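Local coordinates for protein aldehyde dehydrogenase (Staphylococcus aureus, PDB 6K10) that catalyses oxidation of 4,4'-diaponeurosporen-4-al to 4,4'-diaponeurosporenoic acid, an NAD-linked step in making the carotenoid staphyloxanthin, at residues 45-50 with 161-166; 143-148 with 178-183; 156-161 with 172-177. The protein carries 1 engineered substitution. All blocks are in the same frame, centred on the assembly; numbering follows the deposited sequence.

How the contacts relate
The three contacts join neighbouring layers of the Rossmann-type sheet and its flanking helices. Contact 1 lies outermost, where the junction of helices 30-46 and 48-59 meets the last part of helix 151-164. Contact 3, with its centre about 12 Å from that of contact 1, uses the same helix, with Ile161 falling in both ranges, and packs it against strand 170-172 and the loop that follows. Contact 2, about 9 Å from contact 3 between centres, sets strand 141-145 against helix 177-184. Along the chain contact 3 falls wholly between the segments of contact 2. Contacts 1 and 3 link the N-terminal helices through helix 151-164 to strand 170-172, at the edge of the sheet.

Contact 1 of 3, residues 45-50 with 161-166; sequences KSYESD and INETFD
Tyr47 and Glu163 meet at the rim of the Rossmann-type domain of this aldehyde dehydrogenase, where the junction of two N-terminal helices lies against the last part of helix 151-164. Tyr47 is the first residue beyond helix 30-46 and occupies the N-cap position of helix 48-59, and its side chain points toward helix 151-164. With CG anti to the carbonyl carbon (chi1 -83°), the ring is laid against Leu160 and Arg159 of that helix. This is the close side of the contact. The outer side is much looser: the two segments bury just 74 Å² between them, all but a trace from Tyr47 and Glu163, and Glu163 is exposed to solvent.

The glutamate chain runs extended beyond CG and crosses the tyrosine at about a right angle, with ring and carboxylate planes 90° apart. Inward from this pair, Thr164 touches Lys39 and Ala43 of helix 30-46, and on the far side of the junction Glu48 forms a salt bridge with Lys461 of the second subunit. Tyr47 OH lies 3.2 Å from Glu163 OE2, yet the angle is too poor for a hydrogen bond, so the two polar ends merely adjoin. The same hydroxyl is 3.4 Å from the carboxyl carbon, Glu163 CD, and Glu163 OE1 stays farther off, 3.8 Å from Tyr47 OH.

Contact 2 of 3, residues 143-148 with 178-183; sequences IIKPSE and EETQTL
Ile143 and Lys145, two residues apart on strand 141-145, both direct their side chains to helix 177-184, while Ile144 between them points to the other face of the sheet, against Val128 and Leu132 of helix 126-138. The helix runs back along the strand at 150° to it, their axes 10.1 Å apart at closest approach, as expected for a helix lying on a Rossmann-type sheet.

Leu183 spans both strand residues with its two methyl branches. Its CD2 meets Ile143 CG2 at 3.8 Å, the two chains slanting past each other, and its CD1 rests at the same distance from Lys145 CB. Ile11 and Phe188 also adjoin Leu183, extending the apolar packing at this end.

One turn earlier Thr180 crosses the lysine chain at about a right angle. Lys145 leaves the strand with CG anti to the backbone N (chi1 -166°), then turns at chi2, so that its methylenes pass alongside the threonine hydroxyl: CD is 3.1 Å from Thr180 OG1, a notably tight approach. The hydroxyl is hydrogen-bonded to the carbonyl O of Gly176, at the N-cap of its own helix. Past it, the lysine folds back to the residue just beyond its own strand, where NZ donates to Pro146 O at 2.9 Å, coming from above the carbonyl plane (46° out of it); a weak bond to Gly175 O adds a second carbonyl.

Helix and strand are thus joined without a hydrogen bond between them. The lysine contributes its aliphatic length to the interface, while its buried ammonium is met by carbonyl oxygens; Glu179 OE2, 6.7 Å from NZ, is not paired with it and could at most favour the charge through space.

Contact 3 of 3, residues 156-161 with 172-177; sequences VIKRLI and VIEGGI
Val172, the last residue of strand 170-172, is the apolar centre of this contact, fitted against one side of helix 151-164. Its two methyls divide the work. CG2 points at the isoleucines one turn apart, lying 3.7 Å from Ile161 CG1 and 4.0 Å from Ile157 CG2, and the valine crosses both at about a right angle. CG1, anti to the backbone N (chi1 174°), sits instead on the helix residue between them, 3.8 Å from Lys158 CB. Phe129 of helix 126-138 also touches both isoleucines and continues the apolar layer.

The polar bond across the contact comes from Lys158. Its chain bends at chi2 and again at chi4, which swings NZ onto the carbonyl O of Val172. The bond is 2.9 Å long, in the carbonyl plane, with a C=O...N angle of 151°. The same ammonium is hydrogen-bonded to Asn162 and forms a salt bridge with Glu171, so it is gripped by three oxygens, one of them from the end of the strand.

Glu174 supplies a van der Waals contact rather than an ion pair with the lysine. Its carboxylate flanks the methylenes of Lys158, with Glu174 CD 3.9 Å from Lys158 CD, whereas Glu174 OE1 stays 6.0 Å from Lys158 NZ; the glutamate forms its salt bridge with Arg155, a turn earlier on the helix.

Strand 141-145, helix 151-164 and the adjacent parallel strand 170-172 together form a beta-alpha-beta crossover, and this packing of helix on returning strand belongs to the Rossmann-type coenzyme domain of aldehyde dehydrogenases.

Contact 1 of 3, residues 45-50 with 161-166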
ATOM      1  N   LYS A  45     -22.617  22.173   3.589  1.00 25.77           N
ATOM      2  CA  LYS A  45     -23.035  23.564   3.446  1.00 26.96           C
ATOM      3  C   LYS A  45     -24.182  23.893   4.391  1.00 25.46           C
ATOM      4  O   LYS A  45     -24.202  24.966   5.007  1.00 26.82           O
ATOM      5  CB  LYS A  45     -23.439  23.843   1.999  1.00 29.10           C
ATOM      6  CG  LYS A  45     -22.277  23.849   1.026  1.00 30.08           C
ATOM      7  CD  LYS A  45     -22.774  23.798  -0.408  1.00 31.54           C
ATOM      8  CE  LYS A  45     -21.678  23.341  -1.354  1.00 34.98           C
ATOM      9  NZ  LYS A  45     -21.933  23.775  -2.755  1.00 35.00           N
ATOM     10  N   SER A  46     -25.148  22.980   4.520  1.00 24.89           N
ATOM     11  CA  SER A  46     -26.266  23.208   5.427  1.00 25.08           C
ATOM     12  C   SER A  46     -25.796  23.339   6.869  1.00 27.91           C
ATOM     13  O   SER A  46     -26.400  24.076   7.657  1.00 29.09           O
ATOM     14  CB  SER A  46     -27.279  22.070   5.300  1.00 28.33           C
ATOM     15  OG  SER A  46     -27.633  21.862   3.944  1.00 31.11           O
ATOM     16  N   TYR A  47     -24.718  22.648   7.227  1.00 25.29           N
ATOM     17  CA  TYR A  47     -24.200  22.630   8.587  1.00 27.29           C
ATOM     18  C   TYR A  47     -22.986  23.527   8.770  1.00 28.60           C
ATOM     19  O   TYR A  47     -22.338  23.456   9.818  1.00 25.02           O
ATOM     20  CB  TYR A  47     -23.839  21.201   8.977  1.00 28.00           C
ATOM     21  CG  TYR A  47     -24.998  20.374   9.464  1.00 31.16           C
ATOM     22  CD1 TYR A  47     -25.949  19.892   8.578  1.00 34.49           C
ATOM     23  CD2 TYR A  47     -25.112  20.024  10.801  1.00 36.62           C
ATOM     24  CE1 TYR A  47     -26.997  19.110   9.011  1.00 36.43           C
ATOM     25  CE2 TYR A  47     -26.156  19.245  11.245  1.00 38.66           C
ATOM     26  CZ  TYR A  47     -27.096  18.791  10.346  1.00 40.05           C
ATOM     27  OH  TYR A  47     -28.138  18.012  10.789  1.00 44.22           O
ATOM     28  N   GLU A  48     -22.663  24.362   7.778  1.00 25.86           N
ATOM     29  CA  GLU A  48     -21.427  25.139   7.820  1.00 26.61           C
ATOM     30  C   GLU A  48     -21.316  25.955   9.103  1.00 23.92           C
ATOM     31  O   GLU A  48     -20.258  25.992   9.740  1.00 23.57           O
ATOM     32  CB  GLU A  48     -21.342  26.054   6.599  1.00 27.54           C
ATOM     33  CG  GLU A  48     -20.089  26.910   6.574  1.00 29.48           C
ATOM     34  CD  GLU A  48     -20.102  27.937   5.461  1.00 30.00           C
ATOM     35  OE1 GLU A  48     -20.062  27.533   4.280  1.00 32.98           O
ATOM     36  OE2 GLU A  48     -20.153  29.147   5.766  1.00 30.52           O
ATOM     37  N   SER A  49     -22.406  26.613   9.500  1.00 22.83           N
ATOM     38  CA  SER A  49     -22.363  27.440  10.701  1.00 27.72           C
ATOM     39  C   SER A  49     -22.113  26.597  11.947  1.00 24.54           C
ATOM     40  O   SER A  49     -21.322  26.981  12.816  1.00 26.73           O
ATOM     41  CB  SER A  49     -23.663  28.232  10.842  1.00 33.71           C
ATOM     42  OG  SER A  49     -23.461  29.388  11.634  1.00 38.78           O
ATOM     43  N   ASP A  50     -22.775  25.441  12.047  1.00 22.30           N
ATOM     44  CA  ASP A  50     -22.587  24.579  13.210  1.00 25.32           C
ATOM     45  C   ASP A  50     -21.182  23.994  13.256  1.00 25.66           C
ATOM     46  O   ASP A  50     -20.625  23.810  14.345  1.00 25.96           O
ATOM     47  CB  ASP A  50     -23.628  23.457  13.210  1.00 32.26           C
ATOM     48  CG  ASP A  50     -24.999  23.933  12.766  1.00 41.07           C
ATOM     49  OD1 ASP A  50     -25.187  24.187  11.555  1.00 47.40           O
ATOM     50  OD2 ASP A  50     -25.893  24.058  13.629  1.00 43.47           O
ATOM     51  N   ILE A 161     -24.079  13.315   9.323  1.00 27.74           N
ATOM     52  CA  ILE A 161     -24.071  12.032   8.626  1.00 26.46           C
ATOM     53  C   ILE A 161     -25.420  11.339   8.763  1.00 27.24           C
ATOM     54  O   ILE A 161     -25.996  10.866   7.777  1.00 24.94           O
ATOM     55  CB  ILE A 161     -22.926  11.150   9.153  1.00 24.11           C
ATOM     56  CG1 ILE A 161     -21.571  11.727   8.728  1.00 26.30           C
ATOM     57  CG2 ILE A 161     -23.098   9.716   8.684  1.00 24.08           C
ATOM     58  CD1 ILE A 161     -21.342  11.719   7.231  1.00 27.37           C
ATOM     59  N   ASN A 162     -25.945  11.270   9.990  1.00 25.53           N
ATOM     60  CA  ASN A 162     -27.170  10.510  10.230  1.00 29.16           C
ATOM     61  C   ASN A 162     -28.375  11.123   9.530  1.00 32.79           C
ATOM     62  O   ASN A 162     -29.299  10.400   9.140  1.00 32.90           O
ATOM     63  CB  ASN A 162     -27.438  10.399  11.732  1.00 26.37           C
ATOM     64  CG  ASN A 162     -26.532   9.393  12.411  1.00 27.28           C
ATOM     65  OD1 ASN A 162     -26.380   9.405  13.632  1.00 26.09           O
ATOM     66  ND2 ASN A 162     -25.930   8.510  11.622  1.00 27.14           N
ATOM     67  N   GLU A 163     -28.399  12.440   9.369  1.00 28.09           N
ATOM     68  CA  GLU A 163     -29.524  13.082   8.708  1.00 33.37           C
ATOM     69  C   GLU A 163     -29.362  13.130   7.194  1.00 32.81           C
ATOM     70  O   GLU A 163     -30.285  13.572   6.501  1.00 35.98           O
ATOM     71  CB  GLU A 163     -29.725  14.488   9.283  1.00 40.39           C
ATOM     72  CG  GLU A 163     -29.981  14.447  10.789  1.00 46.61           C
ATOM     73  CD  GLU A 163     -30.606  15.711  11.338  1.00 51.83           C
ATOM     74  OE1 GLU A 163     -31.517  16.267  10.689  1.00 54.59           O
ATOM     75  OE2 GLU A 163     -30.194  16.137  12.438  1.00 51.91           O
ATOM     76  N   THR A 164     -28.234  12.653   6.669  1.00 30.23           N
ATOM     77  CA  THR A 164     -27.968  12.634   5.235  1.00 29.73           C
ATOM     78  C   THR A 164     -27.921  11.234   4.638  1.00 30.60           C
ATOM     79  O   THR A 164     -28.416  11.032   3.528  1.00 33.76           O
ATOM     80  CB  THR A 164     -26.645  13.353   4.934  1.00 28.69           C
ATOM     81  OG1 THR A 164     -26.638  14.633   5.578  1.00 27.98           O
ATOM     82  CG2 THR A 164     -26.473  13.554   3.437  1.00 28.62           C
ATOM     83  N   PHE A 165     -27.345  10.256   5.339  1.00 28.03           N
ATOM     84  CA  PHE A 165     -27.165   8.913   4.808  1.00 25.03           C
ATOM     85  C   PHE A 165     -27.805   7.877   5.723  1.00 25.38           C
ATOM     86  O   PHE A 165     -27.992   8.105   6.921  1.00 24.75           O
ATOM     87  CB  PHE A 165     -25.676   8.566   4.645  1.00 27.19           C
ATOM     88  CG  PHE A 165     -24.899   9.564   3.841  1.00 25.92           C
ATOM     89  CD1 PHE A 165     -24.997   9.589   2.460  1.00 27.13           C
ATOM     90  CD2 PHE A 165     -24.053  10.465   4.465  1.00 27.65           C
ATOM     91  CE1 PHE A 165     -24.275  10.503   1.720  1.00 27.32           C
ATOM     92  CE2 PHE A 165     -23.329  11.382   3.730  1.00 28.30           C
ATOM     93  CZ  PHE A 165     -23.439  11.400   2.355  1.00 29.75           C
ATOM     94  N   ASP A 166     -28.124   6.718   5.144  1.00 26.52           N
ATOM     95  CA  ASP A 166     -28.512   5.569   5.955  1.00 31.44           C
ATOM     96  C   ASP A 166     -27.334   5.095   6.792  1.00 28.23           C
ATOM     97  O   ASP A 166     -26.180   5.144   6.356  1.00 26.98           O
ATOM     98  CB  ASP A 166     -29.004   4.420   5.079  1.00 37.60           C
ATOM     99  CG  ASP A 166     -30.412   4.627   4.584  1.00 46.37           C
ATOM    100  OD1 ASP A 166     -31.093   5.541   5.094  1.00 48.33           O
ATOM    101  OD2 ASP A 166     -30.840   3.862   3.697  1.00 51.26           O
TER

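Contact 2 of 3, residues 143-148 with 178-183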
ATOM      1  N   ILE A 143     -17.657   3.230   8.279  1.00 20.72           N
ATOM      2  CA  ILE A 143     -17.942   3.519   9.677  1.00 22.66           C
ATOM      3  C   ILE A 143     -16.874   4.489  10.163  1.00 23.75           C
ATOM      4  O   ILE A 143     -15.677   4.254   9.955  1.00 24.65           O
ATOM      5  CB  ILE A 143     -17.963   2.240  10.534  1.00 22.69           C
ATOM      6  CG1 ILE A 143     -19.167   1.375  10.160  1.00 24.85           C
ATOM      7  CG2 ILE A 143     -17.993   2.581  12.013  1.00 24.84           C
ATOM      8  CD1 ILE A 143     -19.204   0.045  10.872  1.00 27.78           C
ATOM      9  N   ILE A 144     -17.305   5.577  10.791  1.00 21.54           N
ATOM     10  CA  ILE A 144     -16.422   6.662  11.197  1.00 22.19           C
ATOM     11  C   ILE A 144     -16.356   6.694  12.716  1.00 20.22           C
ATOM     12  O   ILE A 144     -17.390   6.618  13.390  1.00 23.14           O
ATOM     13  CB  ILE A 144     -16.903   8.017  10.648  1.00 22.29           C
ATOM     14  CG1 ILE A 144     -17.003   7.976   9.122  1.00 24.41           C
ATOM     15  CG2 ILE A 144     -15.976   9.138  11.094  1.00 22.18           C
ATOM     16  CD1 ILE A 144     -17.868   9.079   8.547  1.00 23.09           C
ATOM     17  N   LYS A 145     -15.144   6.806  13.248  1.00 21.49           N
ATOM     18  CA  LYS A 145     -14.929   6.999  14.681  1.00 23.01           C
ATOM     19  C   LYS A 145     -14.177   8.308  14.874  1.00 22.88           C
ATOM     20  O   LYS A 145     -12.941   8.349  14.726  1.00 22.97           O
ATOM     21  CB  LYS A 145     -14.160   5.823  15.285  1.00 27.50           C
ATOM     22  CG  LYS A 145     -14.174   5.777  16.806  1.00 33.15           C
ATOM     23  CD  LYS A 145     -13.027   6.585  17.383  1.00 37.37           C
ATOM     24  CE  LYS A 145     -13.365   7.114  18.756  1.00 39.60           C
ATOM     25  NZ  LYS A 145     -12.393   8.154  19.185  1.00 37.73           N
ATOM     26  N   PRO A 146     -14.867   9.399  15.184  1.00 23.27           N
ATOM     27  CA  PRO A 146     -14.199  10.687  15.382  1.00 21.69           C
ATOM     28  C   PRO A 146     -13.679  10.834  16.807  1.00 24.02           C
ATOM     29  O   PRO A 146     -14.034  10.076  17.712  1.00 24.71           O
ATOM     30  CB  PRO A 146     -15.319  11.696  15.100  1.00 22.64           C
ATOM     31  CG  PRO A 146     -16.551  10.988  15.567  1.00 23.40           C
ATOM     32  CD  PRO A 146     -16.333   9.515  15.287  1.00 23.28           C
ATOM     33  N   SER A 147     -12.830  11.842  16.990  1.00 22.46           N
ATOM     34  CA  SER A 147     -12.244  12.102  18.297  1.00 22.91           C
ATOM     35  C   SER A 147     -13.303  12.601  19.271  1.00 23.19           C
ATOM     36  O   SER A 147     -14.104  13.480  18.939  1.00 20.39           O
ATOM     37  CB  SER A 147     -11.121  13.130  18.177  1.00 24.02           C
ATOM     38  OG  SER A 147     -10.622  13.499  19.452  1.00 24.05           O
ATOM     39  N   GLU A 148     -13.302  12.043  20.480  1.00 20.96           N
ATOM     40  CA  GLU A 148     -14.166  12.543  21.536  1.00 20.78           C
ATOM     41  C   GLU A 148     -13.521  13.661  22.345  1.00 22.85           C
ATOM     42  O   GLU A 148     -14.187  14.240  23.211  1.00 22.39           O
ATOM     43  CB  GLU A 148     -14.588  11.400  22.468  1.00 25.91           C
ATOM     44  CG  GLU A 148     -13.477  10.839  23.336  1.00 26.57           C
ATOM     45  CD  GLU A 148     -14.014   9.983  24.470  1.00 36.35           C
ATOM     46  OE1 GLU A 148     -13.211   9.526  25.308  1.00 37.88           O
ATOM     47  OE2 GLU A 148     -15.244   9.769  24.521  1.00 37.57           O
ATOM     48  N   GLU A 178     -12.130   2.672  23.947  1.00 29.59           N
ATOM     49  CA  GLU A 178     -12.778   1.366  24.001  1.00 31.29           C
ATOM     50  C   GLU A 178     -13.733   1.157  22.833  1.00 31.34           C
ATOM     51  O   GLU A 178     -13.910   0.021  22.379  1.00 29.20           O
ATOM     52  CB  GLU A 178     -13.502   1.189  25.334  1.00 34.82           C
ATOM     53  CG  GLU A 178     -12.558   1.015  26.516  1.00 36.74           C
ATOM     54  CD  GLU A 178     -11.477  -0.024  26.262  1.00 38.67           C
ATOM     55  OE1 GLU A 178     -10.324   0.210  26.677  1.00 42.77           O
ATOM     56  OE2 GLU A 178     -11.777  -1.079  25.660  1.00 37.08           O
ATOM     57  N   GLU A 179     -14.356   2.227  22.335  1.00 30.61           N
ATOM     58  CA  GLU A 179     -15.110   2.104  21.091  1.00 30.63           C
ATOM     59  C   GLU A 179     -14.175   1.830  19.922  1.00 31.89           C
ATOM     60  O   GLU A 179     -14.494   1.026  19.039  1.00 32.52           O
ATOM     61  CB  GLU A 179     -15.934   3.367  20.836  1.00 29.75           C
ATOM     62  CG  GLU A 179     -17.199   3.475  21.674  1.00 31.05           C
ATOM     63  CD  GLU A 179     -16.911   3.658  23.149  1.00 32.95           C
ATOM     64  OE1 GLU A 179     -17.567   2.988  23.971  1.00 36.17           O
ATOM     65  OE2 GLU A 179     -16.022   4.470  23.487  1.00 32.36           O
ATOM     66  N   THR A 180     -13.014   2.489  19.904  1.00 27.29           N
ATOM     67  CA  THR A 180     -12.004   2.180  18.898  1.00 30.45           C
ATOM     68  C   THR A 180     -11.548   0.733  19.016  1.00 31.66           C
ATOM     69  O   THR A 180     -11.361   0.047  18.004  1.00 30.78           O
ATOM     70  CB  THR A 180     -10.811   3.126  19.042  1.00 31.94           C
ATOM     71  OG1 THR A 180     -11.255   4.481  18.906  1.00 35.87           O
ATOM     72  CG2 THR A 180      -9.764   2.831  17.977  1.00 30.85           C
ATOM     73  N   GLN A 181     -11.372   0.254  20.251  1.00 30.13           N
ATOM     74  CA  GLN A 181     -10.972  -1.132  20.472  1.00 33.76           C
ATOM     75  C   GLN A 181     -11.979  -2.098  19.860  1.00 32.00           C
ATOM     76  O   GLN A 181     -11.595  -3.079  19.212  1.00 31.29           O
ATOM     77  CB  GLN A 181     -10.825  -1.394  21.970  1.00 38.57           C
ATOM     78  CG  GLN A 181      -9.841  -2.490  22.325  1.00 44.09           C
ATOM     79  CD  GLN A 181      -8.401  -2.053  22.157  1.00 47.43           C
ATOM     80  OE1 GLN A 181      -7.657  -2.622  21.360  1.00 49.64           O
ATOM     81  NE2 GLN A 181      -7.999  -1.035  22.911  1.00 48.83           N
ATOM     82  N   THR A 182     -13.271  -1.832  20.052  1.00 30.57           N
ATOM     83  CA  THR A 182     -14.299  -2.696  19.481  1.00 28.98           C
ATOM     84  C   THR A 182     -14.239  -2.696  17.959  1.00 25.35           C
ATOM     85  O   THR A 182     -14.425  -3.741  17.323  1.00 26.92           O
ATOM     86  CB  THR A 182     -15.679  -2.247  19.960  1.00 30.99           C
ATOM     87  OG1 THR A 182     -15.714  -2.264  21.392  1.00 32.26           O
ATOM     88  CG2 THR A 182     -16.759  -3.169  19.422  1.00 30.03           C
ATOM     89  N   LEU A 183     -13.965  -1.537  17.360  1.00 24.72           N
ATOM     90  CA  LEU A 183     -14.012  -1.424  15.906  1.00 25.19           C
ATOM     91  C   LEU A 183     -12.817  -2.100  15.244  1.00 25.82           C
ATOM     92  O   LEU A 183     -12.974  -2.780  14.222  1.00 24.44           O
ATOM     93  CB  LEU A 183     -14.092   0.048  15.503  1.00 27.04           C
ATOM     94  CG  LEU A 183     -15.445   0.714  15.756  1.00 27.60           C
ATOM     95  CD1 LEU A 183     -15.305   2.224  15.799  1.00 26.78           C
ATOM     96  CD2 LEU A 183     -16.421   0.303  14.668  1.00 29.43           C
TER

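Contact 3 of 3, residues 156-161 with 172-177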
ATOM      1  N   VAL A 156     -21.611  17.185  15.803  1.00 26.22           N
ATOM      2  CA  VAL A 156     -22.025  17.821  14.558  1.00 29.28           C
ATOM      3  C   VAL A 156     -21.785  16.879  13.388  1.00 24.29           C
ATOM      4  O   VAL A 156     -22.605  16.783  12.468  1.00 24.21           O
ATOM      5  CB  VAL A 156     -21.292  19.162  14.376  1.00 30.72           C
ATOM      6  CG1 VAL A 156     -21.479  19.683  12.962  1.00 33.29           C
ATOM      7  CG2 VAL A 156     -21.791  20.176  15.391  1.00 28.02           C
ATOM      8  N   ILE A 157     -20.662  16.157  13.418  1.00 24.27           N
ATOM      9  CA  ILE A 157     -20.365  15.181  12.373  1.00 21.72           C
ATOM     10  C   ILE A 157     -21.400  14.062  12.384  1.00 25.02           C
ATOM     11  O   ILE A 157     -21.910  13.650  11.334  1.00 24.00           O
ATOM     12  CB  ILE A 157     -18.935  14.636  12.547  1.00 23.04           C
ATOM     13  CG1 ILE A 157     -17.909  15.722  12.209  1.00 22.85           C
ATOM     14  CG2 ILE A 157     -18.719  13.394  11.694  1.00 23.26           C
ATOM     15  CD1 ILE A 157     -16.468  15.272  12.360  1.00 24.44           C
ATOM     16  N   LYS A 158     -21.731  13.557  13.575  1.00 25.20           N
ATOM     17  CA  LYS A 158     -22.720  12.488  13.678  1.00 26.36           C
ATOM     18  C   LYS A 158     -24.093  12.952  13.204  1.00 26.35           C
ATOM     19  O   LYS A 158     -24.777  12.233  12.466  1.00 28.44           O
ATOM     20  CB  LYS A 158     -22.797  11.982  15.117  1.00 27.42           C
ATOM     21  CG  LYS A 158     -23.949  11.029  15.369  1.00 30.56           C
ATOM     22  CD  LYS A 158     -23.490   9.789  16.110  1.00 31.47           C
ATOM     23  CE  LYS A 158     -24.628   8.797  16.263  1.00 32.89           C
ATOM     24  NZ  LYS A 158     -24.622   7.797  15.161  1.00 32.89           N
ATOM     25  N   ARG A 159     -24.515  14.146  13.626  1.00 24.47           N
ATOM     26  CA  ARG A 159     -25.791  14.698  13.175  1.00 27.21           C
ATOM     27  C   ARG A 159     -25.827  14.811  11.658  1.00 29.97           C
ATOM     28  O   ARG A 159     -26.762  14.333  11.004  1.00 28.32           O
ATOM     29  CB  ARG A 159     -26.017  16.072  13.807  1.00 27.56           C
ATOM     30  CG  ARG A 159     -26.458  16.055  15.259  1.00 34.59           C
ATOM     31  CD  ARG A 159     -27.132  17.373  15.628  1.00 41.21           C
ATOM     32  NE  ARG A 159     -26.203  18.335  16.215  1.00 44.58           N
ATOM     33  CZ  ARG A 159     -25.950  19.540  15.709  1.00 47.34           C
ATOM     34  NH1 ARG A 159     -25.091  20.348  16.314  1.00 46.28           N
ATOM     35  NH2 ARG A 159     -26.553  19.937  14.597  1.00 48.99           N
ATOM     36  N   LEU A 160     -24.807  15.454  11.088  1.00 26.72           N
ATOM     37  CA  LEU A 160     -24.717  15.639   9.645  1.00 26.95           C
ATOM     38  C   LEU A 160     -24.852  14.315   8.904  1.00 27.74           C
ATOM     39  O   LEU A 160     -25.645  14.188   7.963  1.00 26.77           O
ATOM     40  CB  LEU A 160     -23.386  16.322   9.316  1.00 30.65           C
ATOM     41  CG  LEU A 160     -23.115  16.786   7.891  1.00 34.78           C
ATOM     42  CD1 LEU A 160     -22.582  15.684   6.975  1.00 34.29           C
ATOM     43  CD2 LEU A 160     -24.432  17.285   7.408  1.00 37.94           C
ATOM     44  N   ILE A 161     -24.079  13.315   9.323  1.00 27.74           N
ATOM     45  CA  ILE A 161     -24.071  12.032   8.626  1.00 26.46           C
ATOM     46  C   ILE A 161     -25.420  11.339   8.763  1.00 27.24           C
ATOM     47  O   ILE A 161     -25.996  10.866   7.777  1.00 24.94           O
ATOM     48  CB  ILE A 161     -22.926  11.150   9.153  1.00 24.11           C
ATOM     49  CG1 ILE A 161     -21.571  11.727   8.728  1.00 26.30           C
ATOM     50  CG2 ILE A 161     -23.098   9.716   8.684  1.00 24.08           C
ATOM     51  CD1 ILE A 161     -21.342  11.719   7.231  1.00 27.37           C
ATOM     52  N   VAL A 172     -21.532   7.002  12.069  1.00 21.97           N
ATOM     53  CA  VAL A 172     -20.574   7.629  12.972  1.00 23.98           C
ATOM     54  C   VAL A 172     -20.726   7.004  14.351  1.00 27.66           C
ATOM     55  O   VAL A 172     -21.839   6.929  14.887  1.00 28.24           O
ATOM     56  CB  VAL A 172     -20.777   9.152  13.039  1.00 25.63           C
ATOM     57  CG1 VAL A 172     -19.873   9.758  14.099  1.00 21.59           C
ATOM     58  CG2 VAL A 172     -20.515   9.778  11.683  1.00 24.81           C
ATOM     59  N   ILE A 173     -19.608   6.568  14.927  1.00 26.95           N
ATOM     60  CA  ILE A 173     -19.575   5.945  16.246  1.00 27.28           C
ATOM     61  C   ILE A 173     -18.830   6.879  17.188  1.00 27.63           C
ATOM     62  O   ILE A 173     -17.616   7.070  17.053  1.00 27.72           O
ATOM     63  CB  ILE A 173     -18.904   4.566  16.210  1.00 29.00           C
ATOM     64  CG1 ILE A 173     -19.589   3.660  15.188  1.00 29.39           C
ATOM     65  CG2 ILE A 173     -18.912   3.941  17.595  1.00 30.07           C
ATOM     66  CD1 ILE A 173     -20.957   3.216  15.606  1.00 31.73           C
ATOM     67  N   GLU A 174     -19.543   7.443  18.158  1.00 26.08           N
ATOM     68  CA  GLU A 174     -18.929   8.289  19.170  1.00 30.77           C
ATOM     69  C   GLU A 174     -18.384   7.444  20.316  1.00 32.38           C
ATOM     70  O   GLU A 174     -18.952   6.410  20.675  1.00 31.68           O
ATOM     71  CB  GLU A 174     -19.933   9.302  19.718  1.00 32.66           C
ATOM     72  CG  GLU A 174     -20.228  10.462  18.787  1.00 37.85           C
ATOM     73  CD  GLU A 174     -21.497  11.195  19.173  1.00 39.74           C
ATOM     74  OE1 GLU A 174     -22.319  10.612  19.909  1.00 41.75           O
ATOM     75  OE2 GLU A 174     -21.670  12.356  18.747  1.00 38.54           O
ATOM     76  N   GLY A 175     -17.280   7.897  20.891  1.00 31.25           N
ATOM     77  CA  GLY A 175     -16.701   7.210  22.024  1.00 31.07           C
ATOM     78  C   GLY A 175     -15.208   7.461  22.113  1.00 34.49           C
ATOM     79  O   GLY A 175     -14.647   8.277  21.383  1.00 36.46           O
ATOM     80  N   GLY A 176     -14.585   6.734  23.037  1.00 33.52           N
ATOM     81  CA  GLY A 176     -13.160   6.855  23.263  1.00 32.01           C
ATOM     82  C   GLY A 176     -12.384   5.644  22.794  1.00 33.04           C
ATOM     83  O   GLY A 176     -12.734   5.022  21.787  1.00 32.59           O
ATOM     84  N   ILE A 177     -11.331   5.290  23.535  1.00 32.67           N
ATOM     85  CA  ILE A 177     -10.432   4.226  23.101  1.00 32.93           C
ATOM     86  C   ILE A 177     -11.140   2.877  23.075  1.00 32.92           C
ATOM     87  O   ILE A 177     -10.808   2.011  22.255  1.00 31.81           O
ATOM     88  CB  ILE A 177      -9.176   4.196  23.997  1.00 34.50           C
ATOM     89  CG1 ILE A 177      -8.131   3.227  23.438  1.00 37.01           C
ATOM     90  CG2 ILE A 177      -9.537   3.833  25.431  1.00 33.11           C
ATOM     91  CD1 ILE A 177      -7.555   3.645  22.107  1.00 37.62           C
TER